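Local coordinates for uncharacterized protein SPOA0173 (Silicibacter pomeroyi, PDB 3EYT), which is of unknown function but has a thioredoxin-like fold of the AhpC/TSA family and may act as an oxidoreductase or antioxidant protein, at residues Ala111-Leu123 with Ala127-Ser139. Residues are numbered along the deposited sequence; the frame is centred on the assembly and turned at random.
Sequences AAYQMRGTPSLLL and AGDLRAHHFGDVS
The C-terminal beta hairpin of the thioredoxin fold, entered through a cis-proline, brings Leu121 and Leu123 against His134 and Ala132 as antiparallel hydrogen-bonded pairs. Leu121 and His134 exchange two bonds, Leu121 N to His134 O and His134 N to Leu121 O, both 2.7 Å, and Gly136 N extends the ladder to Pro119 O just beyond the strand. At the other end the pairing slips into a classic beta bulge: Leu123 O accepts from Arg131 N at 2.8 Å and, less closely, from Ala132 N at 3.3 Å.

His133 joins this hairpin to the loop before it. With CG anti to the backbone N (chi1 -180°), its ring lies alongside Leu122, whose CD1 sits over the ring centre, 3.5 Å from the centroid, in a CH-pi contact. Met115 CG passes near His133 NE2, which also hydrogen-bonds a water at 2.8 Å. That same water accepts from Arg116 N and donates to Ser120 OG, which in turn donates a hydrogen bond to Gly117 O from above the carbonyl plane. An alanine in place of His133 would probably leave Leu122 CD1 without its aromatic partner and deprive the water of one of its three protein partners, making the 115-117 loop less firmly tied to the strand.

Farther along, the Phe135 ring packs against the loop, with Arg116 CB over one face, 4.0 Å from the centroid, and Gly117 C close to Phe135 CE1.

Strand 30-36 bonds to the other edge of strand 120-124, through Ala35 and Ile33. Leu121 and Leu123 pack on helix 140-151, from which Glu146 hydrogen-bonds His134 NE2, while Thr118 and Pro119 touch Cys43 of a thioredoxin-type CxxC sequence, consistent with a redox site beside the cis-proline.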
loop_
_atom_site.group_PDB
_atom_site.type_symbol
_atom_site.label_atom_id
_atom_site.label_comp_id
_atom_site.label_asym_id
_atom_site.label_seq_id
_atom_site.Cartn_x
_atom_site.Cartn_y
_atom_site.Cartn_z
ATOM N N ALA C 111 1.690 9.345 -17.922
ATOM C CA ALA C 111 0.948 10.452 -18.537
ATOM C C ALA C 111 1.822 11.250 -19.480
ATOM O O ALA C 111 1.388 11.575 -20.569
ATOM C CB ALA C 111 0.314 11.371 -17.471
ATOM N N ALA C 112 3.058 11.567 -19.073
ATOM C CA ALA C 112 3.988 12.312 -19.932
ATOM C C ALA C 112 4.201 11.612 -21.276
ATOM O O ALA C 112 4.337 12.275 -22.309
ATOM C CB ALA C 112 5.361 12.511 -19.228
ATOM N N TYR C 113 4.188 10.279 -21.262
ATOM C CA TYR C 113 4.411 9.515 -22.471
ATOM C C TYR C 113 3.139 9.222 -23.268
ATOM O O TYR C 113 3.222 8.614 -24.347
ATOM C CB TYR C 113 5.177 8.207 -22.175
ATOM C CG TYR C 113 6.676 8.407 -22.120
ATOM C CD1 TYR C 113 7.295 8.915 -20.963
ATOM C CD2 TYR C 113 7.477 8.121 -23.218
ATOM C CE1 TYR C 113 8.663 9.144 -20.923
ATOM C CE2 TYR C 113 8.844 8.316 -23.180
ATOM C CZ TYR C 113 9.436 8.829 -22.035
ATOM O OH TYR C 113 10.801 9.043 -21.999
ATOM N N GLN C 114 1.995 9.631 -22.725
ATOM C CA GLN C 114 0.678 9.386 -23.329
ATOM C C GLN C 114 0.456 7.871 -23.549
ATOM O O GLN C 114 -0.045 7.448 -24.594
ATOM C CB GLN C 114 0.562 10.182 -24.650
ATOM C CG GLN C 114 0.925 11.666 -24.448
ATOM C CD GLN C 114 0.906 12.473 -25.741
ATOM O OE1 GLN C 114 1.824 12.400 -26.545
ATOM N NE2 GLN C 114 -0.145 13.228 -25.932
HETATM N N MSE C 115 0.819 7.058 -22.561
HETATM C CA MSE C 115 0.657 5.605 -22.726
HETATM C C MSE C 115 -0.800 5.241 -22.656
HETATM O O MSE C 115 -1.591 5.903 -21.977
HETATM C CB MSE C 115 1.487 4.840 -21.685
HETATM C CG MSE C 115 2.939 5.233 -21.748
HETATM SE SE MSE C 115 3.886 4.089 -20.430
HETATM C CE MSE C 115 5.623 5.005 -20.419
ATOM N N ARG C 116 -1.169 4.199 -23.385
ATOM C CA ARG C 116 -2.566 3.759 -23.478
ATOM C C ARG C 116 -2.901 2.712 -22.431
ATOM O O ARG C 116 -4.067 2.387 -22.226
ATOM C CB ARG C 116 -2.846 3.187 -24.868
ATOM C CG ARG C 116 -2.659 4.198 -26.002
ATOM C CD ARG C 116 -3.000 3.558 -27.341
ATOM N NE ARG C 116 -4.456 3.434 -27.516
ATOM C CZ ARG C 116 -5.277 4.427 -27.882
ATOM N NH1 ARG C 116 -4.809 5.651 -28.126
ATOM N NH2 ARG C 116 -6.582 4.195 -28.006
ATOM N N GLY C 117 -1.886 2.155 -21.779
ATOM C CA GLY C 117 -2.154 1.077 -20.815
ATOM C C GLY C 117 -0.861 0.317 -20.677
ATOM O O GLY C 117 0.214 0.824 -21.078
ATOM N N THR C 118 -0.950 -0.892 -20.112
ATOM C CA THR C 118 0.223 -1.762 -19.948
ATOM C C THR C 118 -0.152 -3.138 -20.528
ATOM O O THR C 118 -1.324 -3.511 -20.500
ATOM C CB THR C 118 0.587 -1.935 -18.419
ATOM O OG1 THR C 118 -0.521 -2.512 -17.720
ATOM C CG2 THR C 118 0.895 -0.602 -17.777
ATOM N N PRO C 119 0.836 -3.899 -21.038
ATOM C CA PRO C 119 2.223 -3.445 -21.137
ATOM C C PRO C 119 2.446 -2.489 -22.313
ATOM O O PRO C 119 1.761 -2.573 -23.340
ATOM C CB PRO C 119 3.023 -4.754 -21.332
ATOM C CG PRO C 119 2.082 -5.628 -22.170
ATOM C CD PRO C 119 0.640 -5.260 -21.600
ATOM N N SER C 120 3.365 -1.554 -22.132
ATOM C CA SER C 120 3.838 -0.730 -23.229
ATOM C C SER C 120 5.332 -0.849 -23.310
ATOM O O SER C 120 6.017 -0.929 -22.287
ATOM C CB SER C 120 3.427 0.733 -23.041
ATOM O OG SER C 120 2.015 0.807 -23.120
ATOM N N LEU C 121 5.841 -0.842 -24.532
ATOM C CA LEU C 121 7.262 -0.918 -24.731
ATOM C C LEU C 121 7.694 0.340 -25.473
ATOM O O LEU C 121 7.114 0.675 -26.527
ATOM C CB LEU C 121 7.639 -2.220 -25.463
ATOM C CG LEU C 121 9.159 -2.539 -25.397
ATOM C CD1 LEU C 121 9.465 -3.981 -25.402
ATOM C CD2 LEU C 121 9.889 -1.855 -26.527
ATOM N N LEU C 122 8.656 1.071 -24.889
ATOM C CA LEU C 122 9.134 2.326 -25.481
ATOM C C LEU C 122 10.582 2.152 -25.880
ATOM O O LEU C 122 11.359 1.525 -25.144
ATOM C CB LEU C 122 9.033 3.481 -24.489
ATOM C CG LEU C 122 7.731 3.937 -23.789
ATOM C CD1 LEU C 122 6.877 4.724 -24.717
ATOM C CD2 LEU C 122 6.922 2.824 -23.122
ATOM N N LEU C 123 10.945 2.704 -27.035
ATOM C CA LEU C 123 12.309 2.670 -27.545
ATOM C C LEU C 123 12.823 4.070 -27.757
ATOM O O LEU C 123 12.231 4.849 -28.529
ATOM C CB LEU C 123 12.406 1.970 -28.911
ATOM C CG LEU C 123 12.504 0.466 -29.113
ATOM C CD1 LEU C 123 13.130 0.262 -30.511
ATOM C CD2 LEU C 123 13.321 -0.241 -28.038
ATOM N N ALA C 127 20.273 9.383 -29.102
ATOM C CA ALA C 127 20.205 10.833 -28.903
ATOM C C ALA C 127 19.157 11.262 -27.869
ATOM O O ALA C 127 19.005 12.451 -27.627
ATOM C CB ALA C 127 19.981 11.547 -30.243
ATOM N N GLY C 128 18.432 10.304 -27.279
ATOM C CA GLY C 128 17.419 10.604 -26.268
ATOM C C GLY C 128 16.023 10.830 -26.819
ATOM O O GLY C 128 15.106 11.228 -26.085
ATOM N N ASP C 129 15.828 10.571 -28.106
ATOM C CA ASP C 129 14.497 10.723 -28.699
ATOM C C ASP C 129 13.690 9.441 -28.677
ATOM O O ASP C 129 14.218 8.347 -28.932
ATOM C CB ASP C 129 14.596 11.218 -30.153
ATOM C CG ASP C 129 15.121 12.655 -30.251
ATOM O OD1 ASP C 129 14.880 13.482 -29.327
ATOM O OD2 ASP C 129 15.785 12.942 -31.263
ATOM N N LEU C 130 12.394 9.583 -28.399
ATOM C CA LEU C 130 11.461 8.473 -28.515
ATOM C C LEU C 130 11.259 8.089 -29.983
ATOM O O LEU C 130 10.953 8.945 -30.821
ATOM C CB LEU C 130 10.123 8.830 -27.870
ATOM C CG LEU C 130 9.076 7.717 -27.871
ATOM C CD1 LEU C 130 9.490 6.559 -26.969
ATOM C CD2 LEU C 130 7.752 8.281 -27.404
ATOM N N ARG C 131 11.401 6.802 -30.290
ATOM C CA ARG C 131 11.370 6.338 -31.666
ATOM C C ARG C 131 10.350 5.229 -31.901
ATOM O O ARG C 131 9.956 4.988 -33.034
ATOM C CB ARG C 131 12.764 5.862 -32.087
ATOM C CG ARG C 131 13.809 6.955 -32.046
ATOM C CD ARG C 131 13.637 7.935 -33.222
ATOM N NE ARG C 131 13.929 7.258 -34.490
ATOM C CZ ARG C 131 15.156 7.078 -34.974
ATOM N NH1 ARG C 131 16.211 7.526 -34.313
ATOM N NH2 ARG C 131 15.335 6.458 -36.128
ATOM N N ALA C 132 9.954 4.517 -30.846
ATOM C CA ALA C 132 8.845 3.581 -30.980
ATOM C C ALA C 132 8.108 3.508 -29.666
ATOM O O ALA C 132 8.691 3.726 -28.610
ATOM C CB ALA C 132 9.312 2.179 -31.409
ATOM N N HIS C 133 6.830 3.172 -29.749
ATOM C CA HIS C 133 5.965 3.140 -28.579
ATOM C C HIS C 133 4.892 2.096 -28.888
ATOM O O HIS C 133 3.949 2.363 -29.636
ATOM C CB HIS C 133 5.386 4.533 -28.341
ATOM C CG HIS C 133 4.480 4.627 -27.148
ATOM N ND1 HIS C 133 3.970 5.823 -26.711
ATOM C CD2 HIS C 133 3.989 3.682 -26.308
ATOM C CE1 HIS C 133 3.203 5.624 -25.651
ATOM N NE2 HIS C 133 3.191 4.331 -25.386
ATOM N N HIS C 134 5.064 0.901 -28.329
ATOM C CA HIS C 134 4.191 -0.245 -28.611
ATOM C C HIS C 134 3.313 -0.542 -27.430
ATOM O O HIS C 134 3.801 -0.629 -26.316
ATOM C CB HIS C 134 5.008 -1.493 -28.899
ATOM C CG HIS C 134 5.928 -1.347 -30.069
ATOM N ND1 HIS C 134 5.475 -1.224 -31.364
ATOM C CD2 HIS C 134 7.281 -1.307 -30.142
ATOM C CE1 HIS C 134 6.507 -1.114 -32.185
ATOM N NE2 HIS C 134 7.615 -1.178 -31.469
ATOM N N PHE C 135 2.032 -0.757 -27.692
ATOM C CA PHE C 135 1.075 -1.074 -26.656
ATOM C C PHE C 135 0.616 -2.512 -26.859
ATOM O O PHE C 135 0.153 -2.863 -27.937
ATOM C CB PHE C 135 -0.116 -0.101 -26.735
ATOM C CG PHE C 135 -1.252 -0.474 -25.830
ATOM C CD1 PHE C 135 -1.013 -0.822 -24.511
ATOM C CD2 PHE C 135 -2.569 -0.479 -26.304
ATOM C CE1 PHE C 135 -2.057 -1.189 -23.645
ATOM C CE2 PHE C 135 -3.642 -0.822 -25.454
ATOM C CZ PHE C 135 -3.372 -1.193 -24.104
ATOM N N GLY C 136 0.749 -3.365 -25.840
ATOM C CA GLY C 136 0.302 -4.762 -25.982
ATOM C C GLY C 136 1.312 -5.679 -26.671
ATOM O O GLY C 136 2.517 -5.623 -26.387
ATOM N N ASP C 137 0.819 -6.536 -27.563
ATOM C CA ASP C 137 1.649 -7.598 -28.144
ATOM C C ASP C 137 2.661 -7.002 -29.110
ATOM O O ASP C 137 2.340 -6.070 -29.847
ATOM C CB ASP C 137 0.776 -8.629 -28.872
ATOM C CG ASP C 137 0.117 -9.613 -27.915
ATOM O OD1 ASP C 137 0.590 -9.724 -26.753
ATOM O OD2 ASP C 137 -0.876 -10.273 -28.323
ATOM N N VAL C 138 3.891 -7.494 -29.054
ATOM C CA VAL C 138 4.951 -6.968 -29.918
ATOM C C VAL C 138 5.656 -8.105 -30.662
ATOM O O VAL C 138 6.078 -9.096 -30.043
ATOM C CB VAL C 138 6.006 -6.163 -29.129
ATOM C CG1 VAL C 138 6.853 -5.354 -30.096
ATOM C CG2 VAL C 138 5.329 -5.213 -28.138
ATOM N N SER C 139 5.776 -7.944 -31.977
ATOM C CA SER C 139 6.555 -8.848 -32.805
ATOM C C SER C 139 8.029 -8.759 -32.418
ATOM O O SER C 139 8.652 -7.701 -32.546
ATOM C CB SER C 139 6.412 -8.468 -34.270
ATOM O OG SER C 139 7.477 -9.019 -35.019
HETATM O O HOH W 1 0.911 2.884 -24.726
#